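Local atomic coordinates of Atu0111 protein (Agrobacterium tumefaciens, PDB entry 2FSQ), a protein that is of unknown function but belongs to the 2H clan, so it may act as a phosphoesterase on RNA ends or cyclic phosphates. Residues C47-V50 with Q54-S57; D116-R121 with F167-P172; P126-F131 with R160-D165. All blocks are in the same frame, centred on the assembly; numbering follows the deposited sequence. Where two conformers were deposited one is given.

Interaction 1 of 3, residues C47-V50 with Q54-S57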
ATOM      1  N   CYS A  47      -6.160  -3.226   5.199  1.00 12.83           N
ATOM      2  CA  CYS A  47      -7.503  -2.669   5.405  1.00 13.68           C
ATOM      3  C   CYS A  47      -8.021  -2.158   4.073  1.00 13.73           C
ATOM      4  O   CYS A  47      -7.477  -1.188   3.530  1.00 13.51           O
ATOM      5  CB  CYS A  47      -7.450  -1.490   6.377  1.00 13.96           C
ATOM      6  SG  CYS A  47      -6.953  -1.909   8.059  1.00 14.06           S
ATOM      7  N   HIS A  48      -9.067  -2.789   3.530  1.00 14.57           N
ATOM      8  CA  HIS A  48      -9.682  -2.280   2.313  1.00 15.01           C
ATOM      9  C   HIS A  48     -10.517  -1.035   2.642  1.00 15.76           C
ATOM     10  O   HIS A  48     -10.859  -0.801   3.798  1.00 15.51           O
ATOM     11  CB  HIS A  48     -10.602  -3.317   1.679  1.00 15.75           C
ATOM     12  CG  HIS A  48      -9.892  -4.372   0.885  1.00 15.97           C
ATOM     13  ND1 HIS A  48      -9.466  -5.554   1.443  1.00 19.24           N
ATOM     14  CD2 HIS A  48      -9.571  -4.438  -0.430  1.00 17.72           C
ATOM     15  CE1 HIS A  48      -8.895  -6.303   0.511  1.00 19.02           C
ATOM     16  NE2 HIS A  48      -8.947  -5.650  -0.636  1.00 19.08           N
ATOM     17  N   LEU A  49     -10.845  -0.240   1.628  1.00 16.59           N
ATOM     18  CA  LEU A  49     -11.875   0.796   1.787  1.00 17.41           C
ATOM     19  C   LEU A  49     -13.251   0.142   1.902  1.00 17.97           C
ATOM     20  O   LEU A  49     -13.430  -1.036   1.574  1.00 18.86           O
ATOM     21  CB  LEU A  49     -11.847   1.767   0.611  1.00 18.09           C
ATOM     22  CG  LEU A  49     -10.517   2.468   0.350  1.00 18.10           C
ATOM     23  CD1 LEU A  49     -10.622   3.422  -0.823  1.00 17.98           C
ATOM     24  CD2 LEU A  49     -10.028   3.215   1.597  1.00 19.56           C
ATOM     25  N   VAL A  50     -14.212   0.903   2.407  1.00 18.51           N
ATOM     26  CA  VAL A  50     -15.599   0.467   2.455  1.00 19.09           C
ATOM     27  C   VAL A  50     -16.298   0.880   1.144  1.00 19.02           C
ATOM     28  O   VAL A  50     -16.421   2.066   0.840  1.00 18.26           O
ATOM     29  CB  VAL A  50     -16.311   1.050   3.686  1.00 19.25           C
ATOM     30  CG1 VAL A  50     -17.788   0.681   3.677  1.00 18.16           C
ATOM     31  CG2 VAL A  50     -15.646   0.567   4.974  1.00 20.15           C
ATOM     32  N   GLN A  54     -18.370   7.472   1.566  0.70 15.92           N
ATOM     33  CA  GLN A  54     -17.938   8.798   1.116  0.70 16.29           C
ATOM     34  C   GLN A  54     -16.402   8.877   1.039  0.70 15.10           C
ATOM     35  O   GLN A  54     -15.844   9.617   0.214  0.70 15.94           O
ATOM     36  CB  GLN A  54     -18.556   9.898   1.984  0.70 16.68           C
ATOM     37  CG  GLN A  54     -20.105   9.908   1.897  0.70 19.92           C
ATOM     38  CD  GLN A  54     -20.752  11.279   2.098  0.70 23.56           C
ATOM     39  OE1 GLN A  54     -21.974  11.422   1.945  0.70 25.78           O
ATOM     40  NE2 GLN A  54     -19.950  12.284   2.448  0.70 26.57           N
ATOM     41  N   THR A  55     -15.720   8.099   1.887  1.00 15.04           N
ATOM     42  CA  THR A  55     -14.257   8.016   1.827  1.00 14.47           C
ATOM     43  C   THR A  55     -13.826   7.458   0.470  1.00 14.24           C
ATOM     44  O   THR A  55     -12.952   8.016  -0.201  1.00 14.95           O
ATOM     45  CB  THR A  55     -13.674   7.127   2.960  1.00 14.18           C
ATOM     46  OG1 THR A  55     -13.789   7.806   4.213  1.00 14.70           O
ATOM     47  CG2 THR A  55     -12.202   6.862   2.749  1.00 14.14           C
ATOM     48  N   GLU A  56     -14.458   6.364   0.062  1.00 14.41           N
ATOM     49  CA  GLU A  56     -14.095   5.763  -1.206  1.00 15.04           C
ATOM     50  C   GLU A  56     -14.357   6.714  -2.373  1.00 14.85           C
ATOM     51  O   GLU A  56     -13.503   6.885  -3.246  1.00 15.86           O
ATOM     52  CB  GLU A  56     -14.818   4.443  -1.414  1.00 15.32           C
ATOM     53  CG  GLU A  56     -14.434   3.763  -2.713  1.00 16.89           C
ATOM     54  CD  GLU A  56     -15.325   2.586  -3.036  1.00 17.48           C
ATOM     55  OE1 GLU A  56     -16.532   2.811  -3.250  1.00 18.45           O
ATOM     56  OE2 GLU A  56     -14.821   1.443  -3.126  1.00 19.71           O
ATOM     57  N   SER A  57     -15.526   7.359  -2.386  1.00 16.15           N
ATOM     58  CA  SER A  57     -15.831   8.320  -3.441  1.00 16.81           C
ATOM     59  C   SER A  57     -14.833   9.470  -3.509  1.00 15.72           C
ATOM     60  O   SER A  57     -14.433   9.903  -4.596  1.00 16.24           O
ATOM     61  CB  SER A  57     -17.264   8.848  -3.284  1.00 17.52           C
ATOM     62  OG  SER A  57     -18.193   7.795  -3.493  1.00 21.63           O
TER

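Interaction 2 of 3, residues D116-R121 with F167-P172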
ATOM      1  N   ASP A 116      -1.200 -21.061   4.652  1.00 21.05           N
ATOM      2  CA  ASP A 116      -1.769 -22.006   5.631  1.00 21.88           C
ATOM      3  C   ASP A 116      -1.107 -21.908   7.014  1.00 21.66           C
ATOM      4  O   ASP A 116      -1.802 -21.934   8.037  1.00 21.97           O
ATOM      5  CB  ASP A 116      -1.697 -23.456   5.129  1.00 23.45           C
ATOM      6  CG  ASP A 116      -2.464 -23.684   3.815  1.00 25.81           C
ATOM      7  OD1 ASP A 116      -3.412 -22.936   3.490  1.00 30.58           O
ATOM      8  OD2 ASP A 116      -2.128 -24.662   3.110  1.00 30.25           O
ATOM      9  N   TYR A 117       0.225 -21.815   7.049  1.00 20.57           N
ATOM     10  CA  TYR A 117       0.984 -21.678   8.303  1.00 20.89           C
ATOM     11  C   TYR A 117       0.518 -20.447   9.069  1.00 21.46           C
ATOM     12  O   TYR A 117       0.259 -20.511  10.276  1.00 21.30           O
ATOM     13  CB  TYR A 117       2.498 -21.671   8.001  1.00 20.88           C
ATOM     14  CG  TYR A 117       3.484 -21.249   9.098  1.00 22.07           C
ATOM     15  CD1 TYR A 117       3.915 -22.152  10.081  1.00 22.89           C
ATOM     16  CD2 TYR A 117       4.063 -19.982   9.086  1.00 21.82           C
ATOM     17  CE1 TYR A 117       4.872 -21.771  11.059  1.00 23.29           C
ATOM     18  CE2 TYR A 117       5.016 -19.592  10.047  1.00 23.64           C
ATOM     19  CZ  TYR A 117       5.424 -20.487  11.032  1.00 22.63           C
ATOM     20  OH  TYR A 117       6.376 -20.086  11.989  1.00 23.16           O
ATOM     21  N   TYR A 118       0.350 -19.340   8.348  1.00 21.42           N
ATOM     22  CA  TYR A 118      -0.100 -18.117   8.961  1.00 21.58           C
ATOM     23  C   TYR A 118      -1.580 -18.112   9.359  1.00 22.46           C
ATOM     24  O   TYR A 118      -1.925 -17.604  10.432  1.00 23.03           O
ATOM     25  CB  TYR A 118       0.206 -16.949   8.037  1.00 20.73           C
ATOM     26  CG  TYR A 118       1.666 -16.571   7.995  1.00 19.73           C
ATOM     27  CD1 TYR A 118       2.481 -16.670   9.122  1.00 19.20           C
ATOM     28  CD2 TYR A 118       2.209 -16.030   6.840  1.00 19.08           C
ATOM     29  CE1 TYR A 118       3.818 -16.298   9.080  1.00 19.46           C
ATOM     30  CE2 TYR A 118       3.538 -15.635   6.786  1.00 18.72           C
ATOM     31  CZ  TYR A 118       4.330 -15.771   7.904  1.00 18.75           C
ATOM     32  OH  TYR A 118       5.632 -15.351   7.860  1.00 19.66           O
ATOM     33  N   ARG A 119      -2.446 -18.640   8.497  1.00 23.87           N
ATOM     34  CA  ARG A 119      -3.876 -18.738   8.834  1.00 25.96           C
ATOM     35  C   ARG A 119      -4.059 -19.460  10.171  1.00 26.61           C
ATOM     36  O   ARG A 119      -4.882 -19.055  11.002  1.00 27.29           O
ATOM     37  CB  ARG A 119      -4.661 -19.443   7.724  1.00 26.29           C
ATOM     38  CG  ARG A 119      -6.178 -19.401   7.917  1.00 28.76           C
ATOM     39  CD  ARG A 119      -6.851 -20.575   7.230  1.00 32.08           C
ATOM     40  NE  ARG A 119      -7.131 -20.353   5.808  1.00 33.44           N
ATOM     41  CZ  ARG A 119      -8.247 -19.799   5.330  1.00 32.86           C
ATOM     42  NH1 ARG A 119      -9.200 -19.374   6.152  1.00 33.32           N
ATOM     43  NH2 ARG A 119      -8.410 -19.672   4.020  1.00 34.51           N
ATOM     44  N   ASP A 120      -3.263 -20.510  10.376  1.00 27.27           N
ATOM     45  CA  ASP A 120      -3.264 -21.269  11.624  1.00 27.50           C
ATOM     46  C   ASP A 120      -2.708 -20.451  12.784  1.00 27.40           C
ATOM     47  O   ASP A 120      -3.315 -20.380  13.845  1.00 27.43           O
ATOM     48  CB  ASP A 120      -2.467 -22.570  11.469  1.00 27.86           C
ATOM     49  CG  ASP A 120      -2.304 -23.315  12.789  1.00 29.67           C
ATOM     50  OD1 ASP A 120      -3.321 -23.545  13.485  1.00 32.17           O
ATOM     51  OD2 ASP A 120      -1.157 -23.662  13.131  1.00 31.91           O
ATOM     52  N   ARG A 121      -1.554 -19.825  12.576  1.00 25.72           N
ATOM     53  CA  ARG A 121      -0.926 -19.042  13.624  1.00 26.14           C
ATOM     54  C   ARG A 121      -1.801 -17.871  14.026  1.00 25.27           C
ATOM     55  O   ARG A 121      -1.874 -17.532  15.208  1.00 26.38           O
ATOM     56  CB  ARG A 121       0.433 -18.518  13.165  1.00 25.87           C
ATOM     57  CG  ARG A 121       1.503 -19.557  13.168  1.00 28.42           C
ATOM     58  CD  ARG A 121       2.807 -18.982  12.663  1.00 28.28           C
ATOM     59  NE  ARG A 121       3.450 -18.072  13.607  1.00 30.64           N
ATOM     60  CZ  ARG A 121       4.083 -18.442  14.717  1.00 32.20           C
ATOM     61  NH1 ARG A 121       4.132 -19.720  15.073  1.00 34.24           N
ATOM     62  NH2 ARG A 121       4.648 -17.524  15.489  1.00 33.45           N
ATOM     63  N   PHE A 167       4.063 -13.319  12.465  1.00 16.67           N
ATOM     64  CA  PHE A 167       4.662 -13.587  11.158  1.00 16.58           C
ATOM     65  C   PHE A 167       6.100 -14.087  11.267  1.00 16.67           C
ATOM     66  O   PHE A 167       6.585 -14.765  10.359  1.00 17.90           O
ATOM     67  CB  PHE A 167       4.566 -12.343  10.268  1.00 16.13           C
ATOM     68  CG  PHE A 167       3.238 -12.201   9.580  1.00 15.90           C
ATOM     69  CD1 PHE A 167       3.107 -12.553   8.243  1.00 16.61           C
ATOM     70  CD2 PHE A 167       2.111 -11.716  10.261  1.00 15.80           C
ATOM     71  CE1 PHE A 167       1.883 -12.435   7.575  1.00 17.04           C
ATOM     72  CE2 PHE A 167       0.879 -11.594   9.595  1.00 16.83           C
ATOM     73  CZ  PHE A 167       0.770 -11.957   8.255  1.00 15.79           C
ATOM     74  N   GLY A 168       6.764 -13.737  12.368  1.00 16.10           N
ATOM     75  CA  GLY A 168       8.109 -14.234  12.667  1.00 16.54           C
ATOM     76  C   GLY A 168       9.226 -13.551  11.899  1.00 16.17           C
ATOM     77  O   GLY A 168      10.293 -14.126  11.710  1.00 17.10           O
ATOM     78  N   TYR A 169       9.000 -12.304  11.491  1.00 15.26           N
ATOM     79  CA  TYR A 169      10.051 -11.465  10.923  1.00 14.17           C
ATOM     80  C   TYR A 169       9.646 -10.019  11.090  1.00 14.13           C
ATOM     81  O   TYR A 169       8.483  -9.712  11.398  1.00 14.23           O
ATOM     82  CB  TYR A 169      10.293 -11.756   9.426  1.00 13.81           C
ATOM     83  CG  TYR A 169       9.051 -11.563   8.569  1.00 13.43           C
ATOM     84  CD1 TYR A 169       8.617 -10.285   8.195  1.00 12.92           C
ATOM     85  CD2 TYR A 169       8.317 -12.648   8.135  1.00 12.58           C
ATOM     86  CE1 TYR A 169       7.476 -10.115   7.410  1.00 12.85           C
ATOM     87  CE2 TYR A 169       7.188 -12.486   7.362  1.00 12.50           C
ATOM     88  CZ  TYR A 169       6.777 -11.223   6.996  1.00 12.37           C
ATOM     89  OH  TYR A 169       5.649 -11.106   6.234  1.00 12.64           O
ATOM     90  N   ARG A 170      10.633  -9.140  10.909  0.60 14.07           N
ATOM     91  CA  ARG A 170      10.452  -7.683  10.849  0.60 14.57           C
ATOM     92  C   ARG A 170      11.284  -7.171   9.680  0.60 13.88           C
ATOM     93  O   ARG A 170      12.435  -7.601   9.486  0.60 13.72           O
ATOM     94  CB  ARG A 170      10.946  -6.995  12.133  0.60 15.26           C
ATOM     95  CG  ARG A 170      10.024  -7.113  13.335  0.60 17.00           C
ATOM     96  CD  ARG A 170      10.672  -6.586  14.618  0.60 16.58           C
ATOM     97  NE  ARG A 170       9.742  -6.608  15.748  0.60 20.50           N
ATOM     98  CZ  ARG A 170       9.504  -5.577  16.553  0.60 21.59           C
ATOM     99  NH1 ARG A 170      10.141  -4.427  16.386  0.60 22.77           N
ATOM    100  NH2 ARG A 170       8.635  -5.703  17.545  0.60 22.85           N
ATOM    101  N   HIS A 171      10.715  -6.255   8.901  1.00 12.50           N
ATOM    102  CA  HIS A 171      11.494  -5.589   7.845  1.00 12.58           C
ATOM    103  C   HIS A 171      12.394  -4.508   8.457  1.00 12.96           C
ATOM    104  O   HIS A 171      12.152  -4.058   9.579  1.00 12.25           O
ATOM    105  CB  HIS A 171      10.556  -4.946   6.825  1.00 12.51           C
ATOM    106  CG  HIS A 171       9.751  -5.927   6.036  1.00 11.62           C
ATOM    107  ND1 HIS A 171       8.957  -5.545   4.974  1.00 12.69           N
ATOM    108  CD2 HIS A 171       9.608  -7.276   6.151  1.00 11.88           C
ATOM    109  CE1 HIS A 171       8.370  -6.614   4.463  1.00 13.10           C
ATOM    110  NE2 HIS A 171       8.754  -7.678   5.148  1.00 11.98           N
ATOM    111  N   PRO A 172      13.443  -4.099   7.723  1.00 13.38           N
ATOM    112  CA  PRO A 172      14.315  -3.017   8.218  1.00 12.82           C
ATOM    113  C   PRO A 172      13.583  -1.731   8.613  1.00 13.37           C
ATOM    114  O   PRO A 172      13.973  -1.073   9.572  1.00 14.29           O
ATOM    115  CB  PRO A 172      15.271  -2.773   7.031  1.00 13.43           C
ATOM    116  CG  PRO A 172      15.375  -4.153   6.425  1.00 13.92           C
ATOM    117  CD  PRO A 172      13.960  -4.683   6.464  1.00 13.27           C
TER

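Interaction 3 of 3, residues P126-F131 with R160-D165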
ATOM      1  N   PRO A 126      -4.655 -11.579  19.140  1.00 22.18           N
ATOM      2  CA  PRO A 126      -5.460 -10.955  20.191  1.00 21.78           C
ATOM      3  C   PRO A 126      -6.352  -9.832  19.672  1.00 21.95           C
ATOM      4  O   PRO A 126      -6.103  -9.267  18.611  1.00 21.40           O
ATOM      5  CB  PRO A 126      -4.406 -10.390  21.146  1.00 21.75           C
ATOM      6  CG  PRO A 126      -3.228 -10.073  20.257  1.00 21.53           C
ATOM      7  CD  PRO A 126      -3.230 -11.189  19.234  1.00 21.81           C
ATOM      8  N   THR A 127      -7.396  -9.520  20.434  1.00 21.43           N
ATOM      9  CA  THR A 127      -8.231  -8.367  20.155  1.00 21.57           C
ATOM     10  C   THR A 127      -7.460  -7.108  20.530  1.00 21.24           C
ATOM     11  O   THR A 127      -7.018  -6.960  21.678  1.00 22.77           O
ATOM     12  CB  THR A 127      -9.538  -8.464  20.964  1.00 21.62           C
ATOM     13  OG1 THR A 127     -10.251  -9.631  20.534  1.00 23.08           O
ATOM     14  CG2 THR A 127     -10.415  -7.223  20.755  1.00 22.32           C
ATOM     15  N   LEU A 128      -7.258  -6.231  19.548  1.00 19.67           N
ATOM     16  CA  LEU A 128      -6.572  -4.967  19.769  1.00 19.11           C
ATOM     17  C   LEU A 128      -7.511  -3.810  19.454  1.00 18.45           C
ATOM     18  O   LEU A 128      -8.479  -3.993  18.719  1.00 18.46           O
ATOM     19  CB  LEU A 128      -5.295  -4.894  18.927  1.00 19.05           C
ATOM     20  CG  LEU A 128      -4.273  -5.996  19.200  1.00 19.65           C
ATOM     21  CD1 LEU A 128      -3.149  -5.948  18.195  1.00 17.47           C
ATOM     22  CD2 LEU A 128      -3.713  -5.937  20.606  1.00 20.63           C
ATOM     23  N   PRO A 129      -7.262  -2.628  20.050  1.00 18.15           N
ATOM     24  CA  PRO A 129      -8.179  -1.519  19.833  1.00 18.18           C
ATOM     25  C   PRO A 129      -8.220  -1.037  18.386  1.00 17.21           C
ATOM     26  O   PRO A 129      -7.219  -1.119  17.646  1.00 17.26           O
ATOM     27  CB  PRO A 129      -7.614  -0.417  20.740  1.00 18.93           C
ATOM     28  CG  PRO A 129      -6.767  -1.125  21.752  1.00 20.28           C
ATOM     29  CD  PRO A 129      -6.177  -2.269  20.987  1.00 19.29           C
ATOM     30  N   ALA A 130      -9.368  -0.502  17.998  1.00 16.82           N
ATOM     31  CA  ALA A 130      -9.510   0.112  16.689  1.00 16.30           C
ATOM     32  C   ALA A 130      -8.682   1.378  16.608  1.00 16.07           C
ATOM     33  O   ALA A 130      -8.382   2.027  17.617  1.00 16.28           O
ATOM     34  CB  ALA A 130     -10.974   0.442  16.426  1.00 17.62           C
ATOM     35  N   PHE A 131      -8.303   1.717  15.380  1.00 14.57           N
ATOM     36  CA  PHE A 131      -7.559   2.936  15.106  1.00 14.85           C
ATOM     37  C   PHE A 131      -8.193   3.674  13.936  1.00 14.62           C
ATOM     38  O   PHE A 131      -8.868   3.070  13.095  1.00 16.23           O
ATOM     39  CB  PHE A 131      -6.086   2.619  14.809  1.00 14.74           C
ATOM     40  CG  PHE A 131      -5.884   1.587  13.716  1.00 15.21           C
ATOM     41  CD1 PHE A 131      -5.845   1.956  12.364  1.00 14.85           C
ATOM     42  CD2 PHE A 131      -5.716   0.241  14.042  1.00 15.48           C
ATOM     43  CE1 PHE A 131      -5.637   0.983  11.360  1.00 15.37           C
ATOM     44  CE2 PHE A 131      -5.506  -0.718  13.059  1.00 16.44           C
ATOM     45  CZ  PHE A 131      -5.478  -0.346  11.714  1.00 15.29           C
ATOM     46  N   ARG A 160       1.147  -3.727  14.568  1.00 13.74           N
ATOM     47  CA  ARG A 160       2.288  -4.166  13.758  1.00 13.62           C
ATOM     48  C   ARG A 160       3.295  -4.948  14.575  1.00 14.98           C
ATOM     49  O   ARG A 160       3.813  -5.947  14.100  1.00 14.82           O
ATOM     50  CB  ARG A 160       2.944  -2.976  13.054  1.00 13.59           C
ATOM     51  CG  ARG A 160       2.135  -2.546  11.836  1.00 13.39           C
ATOM     52  CD  ARG A 160       2.663  -1.274  11.177  1.00 11.91           C
ATOM     53  NE  ARG A 160       4.114  -1.337  10.982  1.00 10.38           N
ATOM     54  CZ  ARG A 160       4.713  -1.974   9.980  1.00 10.45           C
ATOM     55  NH1 ARG A 160       3.996  -2.624   9.063  1.00 11.81           N
ATOM     56  NH2 ARG A 160       6.042  -1.988   9.920  1.00 11.31           N
ATOM     57  N   ASP A 161       3.559  -4.512  15.799  1.00 14.67           N
ATOM     58  CA  ASP A 161       4.496  -5.257  16.641  1.00 16.29           C
ATOM     59  C   ASP A 161       3.936  -6.647  16.919  1.00 16.70           C
ATOM     60  O   ASP A 161       4.670  -7.642  16.959  1.00 17.70           O
ATOM     61  CB  ASP A 161       4.729  -4.541  17.972  1.00 16.44           C
ATOM     62  CG  ASP A 161       5.624  -3.321  17.842  1.00 18.62           C
ATOM     63  OD1 ASP A 161       6.295  -3.173  16.794  1.00 19.98           O
ATOM     64  OD2 ASP A 161       5.643  -2.499  18.796  1.00 22.08           O
ATOM     65  N   THR A 162       2.623  -6.722  17.117  1.00 16.03           N
ATOM     66  CA  THR A 162       2.007  -8.003  17.387  1.00 16.86           C
ATOM     67  C   THR A 162       2.066  -8.879  16.130  1.00 16.86           C
ATOM     68  O   THR A 162       2.393 -10.064  16.208  1.00 17.12           O
ATOM     69  CB  THR A 162       0.550  -7.826  17.905  1.00 16.54           C
ATOM     70  OG1 THR A 162       0.543  -6.899  19.001  1.00 18.45           O
ATOM     71  CG2 THR A 162      -0.053  -9.167  18.375  1.00 17.84           C
ATOM     72  N   PHE A 163       1.795  -8.299  14.959  1.00 16.07           N
ATOM     73  CA  PHE A 163       1.932  -9.062  13.728  1.00 16.12           C
ATOM     74  C   PHE A 163       3.340  -9.580  13.505  1.00 16.59           C
ATOM     75  O   PHE A 163       3.499 -10.687  12.994  1.00 16.17           O
ATOM     76  CB  PHE A 163       1.485  -8.262  12.504  1.00 15.55           C
ATOM     77  CG  PHE A 163      -0.020  -8.220  12.322  1.00 15.07           C
ATOM     78  CD1 PHE A 163      -0.782  -9.394  12.281  1.00 16.53           C
ATOM     79  CD2 PHE A 163      -0.662  -7.011  12.154  1.00 14.21           C
ATOM     80  CE1 PHE A 163      -2.171  -9.330  12.098  1.00 17.02           C
ATOM     81  CE2 PHE A 163      -2.020  -6.934  11.964  1.00 15.17           C
ATOM     82  CZ  PHE A 163      -2.787  -8.086  11.952  1.00 15.91           C
ATOM     83  N   ALA A 164       4.347  -8.797  13.881  1.00 16.55           N
ATOM     84  CA  ALA A 164       5.734  -9.239  13.706  1.00 17.71           C
ATOM     85  C   ALA A 164       5.972 -10.520  14.489  1.00 18.46           C
ATOM     86  O   ALA A 164       6.647 -11.421  14.011  1.00 18.20           O
ATOM     87  CB  ALA A 164       6.710  -8.148  14.132  1.00 18.06           C
ATOM     88  N   ASP A 165       5.396 -10.614  15.685  1.00 18.51           N
ATOM     89  CA  ASP A 165       5.502 -11.842  16.477  1.00 20.38           C
ATOM     90  C   ASP A 165       4.845 -13.031  15.783  1.00 20.46           C
ATOM     91  O   ASP A 165       5.404 -14.123  15.747  1.00 21.55           O
ATOM     92  CB  ASP A 165       4.887 -11.641  17.864  1.00 21.16           C
ATOM     93  CG  ASP A 165       5.712 -10.732  18.745  1.00 24.72           C
ATOM     94  OD1 ASP A 165       6.924 -10.566  18.482  1.00 28.50           O
ATOM     95  OD2 ASP A 165       5.142 -10.173  19.713  1.00 29.86           O
TER

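Interaction 1 of 3, residues C47-V50 with Q54-S57
Leu49 presents its two methyls to the first turn of the helix that follows strand 42-48. CD1 lies 4.2 Å from Glu56 CA and about as far from Glu56 CG, while CD2 comes to 4.4 Å from Thr55 CG2, ordinary van der Waals range. A branched, purely apolar side chain suits this buried place, since one methyl can meet each of two successive helical residues. Thr55 fits beside it because its two branches differ: the methyl faces Leu49, and the hydroxyl is hydrogen-bonded to Gln217 N.

The tightest point sets a backbone oxygen against a side-chain carbon, Val50 O 3.6 Å from Glu56 CB. This carbonyl oxygen is already hydrogen-bonded to Ser53 OG, a hydroxyl that also bonds Glu56 N. On the partly exposed side the contact slackens. The Val50 side chain stays 6.3 Å from the helical segment and touches Gln217 instead. Glu56 sends CG anti to its backbone N (chi1 -178°), an extended course that carries the carboxylate back over the turn, where OE1 accepts a hydrogen bond from Gly52 N.

No hydrogen bond joins 47-50 directly to 54-57. The chemistry therefore divides in two: apolar contact around Leu49 closes the buried side, while Ser53 OG, on Val50 O, and Gly52 N, on Glu56 OE1, tie the start of helix 54-67 to the chain just after strand 42-48.

Interaction 2 of 3, residues D116-R121 with F167-P172
This is a buried aromatic contact, fixed by one hydrogen bond, where helix 111-121 meets the C-terminal end of helix 150-167. Tyr118 carries it. Its hydroxyl donates to Phe167 O, with 2.7 Å between Tyr118 OH and that oxygen. The donor lies in the carbonyl plane on a lone pair, at a C=O...OH angle of 131°. A tyrosine suits the place because it offers a ring for packing and a donor at the far end of that ring.

Phe167 CD1 lies over one face of the Tyr118 ring, off toward its rim and 3.4 Å from Tyr118 CE2. The centroids are 4.3 Å apart and the planes are inclined at 44°, an oblique pairing that is neither a stack nor a T. Tyr169 approaches from the next part of the chain: its CE2 edge comes to 3.3 Å from Tyr118 OH, which lies near the plane of the Tyr169 ring. The first torsion of Tyr169 (chi1 58°) sets CG between backbone N and carbonyl carbon, folding the ring back so that Phe167 CB lies over one face. Between the two aromatics, Gly168 makes the turn out of the helix with a positive phi, a conformation that a residue without a side chain adopts readily.

Phe167 also touches Val45 of strand 42-48, and Tyr169 OH is hydrogen-bonded to Gln89 O. Arg121, reaching over from the same helix as Tyr118, bonds Phe166 O through NE. Carbonyls at the end of a helix lack the amide partners available farther back, and here side-chain donors from helix 111-121 serve two of them: Tyr118 both packs on the Phe167 ring and satisfies the Phe167 carbonyl, while Arg121 serves the neighbouring carbonyl of Phe166.

Interaction 3 of 3, residues P126-F131 with R160-D165
Thr162 takes both contacts that the loop segment 126-131 makes with this part of helix 150-167. One is carbon to carbon: its methyl meets the proline ring, with Thr162 CG2 3.8 Å from Pro126 CG and nearly as close to CD. The other sets a methyl against a hydroxyl oxygen, Leu128 and Thr162 approaching end on with Leu128 CD1 3.9 Å from Thr162 OG1. The beta-branched threonine can thus serve two loop residues at once.

No hydrogen bond joins 126-131 to 160-165. With OG1 placed beside the backbone N (chi1 -52°), the Thr162 hydroxyl turns back along its own helix and bonds Leu158 O, one turn earlier; with that bond made, it can probably tolerate the methyl of Leu128 beside it. Trp159, just before the helical segment, bonds Pro129 O of the loop through NE1.

Aromatic neighbours extend the apolar surface. Pro126 also touches Phe166 and Leu128 touches Trp159, while Phe163 stacks with Phe125, the loop residue just before Pro126.

This is a shallow surface contact, a proline-containing loop without regular structure laid along one side of a helix, as it travels from helix 111-121 to the start of strand 133-139 in this alpha-beta fold.

How the interactions relate
Interaction 1 comes first along the chain and joins strand 42-48 to helix 54-67. Interaction 3 lies wholly within the 45 residues that separate the two segments of interaction 2. Those two share helix 150-167: its C-terminal third packs on the 126-131 loop, and its last turn meets helix 111-121. Their centres are 13 Å apart, and they touch where Tyr169 O lies 3.6 Å from Ala164 CB. Interaction 1 is farther off, about 21 Å from interaction 3 and 27 Å from interaction 2, centre to centre. Strand 42-48 nevertheless passes beside both: its Cys47 touches Phe131 of interaction 3, and its Val45 is touched by Phe167 of interaction 2.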